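Local coordinates for TRNA nucleotidyl transferase-related protein (Thermotoga maritima, PDB 3H38) that probably adds the CCA end to tRNA from CTP and ATP in a magnesium-dependent reaction, as a class II nucleotidyltransferase, at residues G77-H82 / M86-F91. Sequence-based numbering, arbitrary orientation.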
# COMPACT_ATOMS: atom_id res chain seq x y z
N GLY A 77 21.61 -23.49 -4.25
CA GLY A 77 20.74 -22.62 -3.47
C GLY A 77 19.68 -23.41 -2.72
O GLY A 77 19.66 -24.64 -2.77
N LYS A 78 18.79 -22.70 -2.05
CA LYS A 78 17.75 -23.35 -1.29
C LYS A 78 16.44 -23.35 -2.02
O LYS A 78 15.96 -22.34 -2.48
CB LYS A 78 17.60 -22.69 0.07
CG LYS A 78 16.22 -22.42 0.52
CD LYS A 78 16.28 -21.45 1.65
CE LYS A 78 15.08 -21.58 2.55
NZ LYS A 78 14.78 -20.28 3.16
N LEU A 79 15.87 -24.52 -2.13
CA LEU A 79 14.68 -24.69 -2.97
C LEU A 79 13.40 -24.83 -2.15
O LEU A 79 13.16 -25.86 -1.50
CB LEU A 79 14.86 -25.88 -3.91
CG LEU A 79 13.94 -25.98 -5.13
CD1 LEU A 79 12.80 -26.95 -4.89
CD2 LEU A 79 13.41 -24.61 -5.53
N VAL A 80 12.59 -23.78 -2.18
CA VAL A 80 11.31 -23.74 -1.48
C VAL A 80 10.18 -24.10 -2.45
O VAL A 80 10.02 -23.45 -3.48
CB VAL A 80 11.08 -22.32 -0.87
CG1 VAL A 80 9.69 -22.19 -0.23
CG2 VAL A 80 12.16 -21.99 0.14
N LYS A 81 9.36 -25.09 -2.13
CA LYS A 81 8.15 -25.28 -2.93
C LYS A 81 7.19 -24.24 -2.48
O LYS A 81 7.56 -23.34 -1.76
CB LYS A 81 7.52 -26.64 -2.80
CG LYS A 81 8.46 -27.72 -2.40
CD LYS A 81 8.96 -28.48 -3.59
CE LYS A 81 10.37 -28.94 -3.33
NZ LYS A 81 10.67 -30.12 -4.13
N HIS A 82 5.95 -24.33 -2.87
CA HIS A 82 5.03 -23.29 -2.47
C HIS A 82 3.67 -23.84 -2.52
O HIS A 82 3.45 -24.95 -2.94
CB HIS A 82 5.04 -22.10 -3.43
CG HIS A 82 6.18 -21.16 -3.25
ND1 HIS A 82 6.61 -20.73 -2.01
CD2 HIS A 82 6.96 -20.52 -4.14
CE1 HIS A 82 7.62 -19.91 -2.16
NE2 HIS A 82 7.85 -19.76 -3.44
N MET A 86 1.60 -24.61 -9.22
CA MET A 86 2.94 -25.12 -9.49
C MET A 86 3.98 -24.01 -9.39
O MET A 86 4.33 -23.39 -10.38
CB MET A 86 3.02 -25.75 -10.87
CG MET A 86 2.22 -27.01 -11.02
SD MET A 86 3.16 -28.23 -11.93
CE MET A 86 4.64 -28.31 -10.90
N THR A 87 4.48 -23.78 -8.19
CA THR A 87 5.25 -22.60 -7.93
C THR A 87 6.42 -22.95 -7.03
O THR A 87 6.29 -23.70 -6.05
CB THR A 87 4.37 -21.51 -7.30
OG1 THR A 87 3.58 -20.90 -8.33
CG2 THR A 87 5.21 -20.44 -6.64
N ALA A 88 7.58 -22.43 -7.38
CA ALA A 88 8.77 -22.73 -6.62
C ALA A 88 9.61 -21.49 -6.63
O ALA A 88 9.41 -20.60 -7.46
CB ALA A 88 9.52 -23.89 -7.26
N SER A 89 10.55 -21.42 -5.68
CA SER A 89 11.53 -20.35 -5.66
C SER A 89 12.90 -20.93 -5.30
O SER A 89 13.03 -21.63 -4.31
CB SER A 89 11.11 -19.27 -4.68
OG SER A 89 9.86 -18.72 -5.08
N LEU A 90 13.91 -20.60 -6.08
CA LEU A 90 15.24 -21.04 -5.74
C LEU A 90 15.98 -19.85 -5.21
O LEU A 90 16.14 -18.85 -5.88
CB LEU A 90 15.95 -21.65 -6.93
CG LEU A 90 17.24 -22.44 -6.76
CD1 LEU A 90 17.24 -23.32 -5.58
CD2 LEU A 90 17.50 -23.26 -7.93
N PHE A 91 16.41 -19.97 -3.98
CA PHE A 91 17.18 -18.93 -3.32
C PHE A 91 18.66 -19.23 -3.43
O PHE A 91 19.17 -20.12 -2.76
CB PHE A 91 16.80 -18.85 -1.85
CG PHE A 91 15.37 -18.46 -1.61
CD1 PHE A 91 15.03 -17.13 -1.46
CD2 PHE A 91 14.38 -19.42 -1.55
CE1 PHE A 91 13.70 -16.76 -1.25
CE2 PHE A 91 13.06 -19.06 -1.33
CZ PHE A 91 12.72 -17.72 -1.19
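K78 and V80 pair with F91 and S89 as the two arms of an antiparallel beta hairpin. Four backbone hydrogen bonds join them. K78 N gives to F91 O at 2.7 Å, and F91 N returns to K78 O at 2.8 Å, almost straight at 175°. V80 and S89 exchange the second pair, with V80 N to S89 O at 3.1 Å. L79 and L90 form the non-hydrogen-bonded pair between them.

One side-chain hydrogen bond is added. H82 NE2 donates to S89 OG at 2.8 Å, and the hydroxyl lies at the ring edge, close to its plane. V80 O lies over one face of the imidazole. With chi1 at -60°, S89 OG reaches both the H82 ring and D99 OD1, to which it is also hydrogen-bonded. D99 binds magnesium in this protein, though no metal is bound here.

Apolar contacts fall on both faces. On the face of S89, V80 CG2 meets F91 CE2 at 3.4 Å, obliquely to the ring. On the other face, L79 CB touches L90 CD1 at 3.9 Å, and helix 64-72 packs against both leucines.

A charged group also nears a ring. K78 runs beside F91, its amine too distant for more than a weak cation-pi attraction.

The hairpin forms the 77-80 edge of the head-domain sheet. S89 is a second-shell residue of the magnesium site and probably helps orient the D99 carboxylate. H82 stands one step further out, and its bond helps fix the S89 hydroxyl.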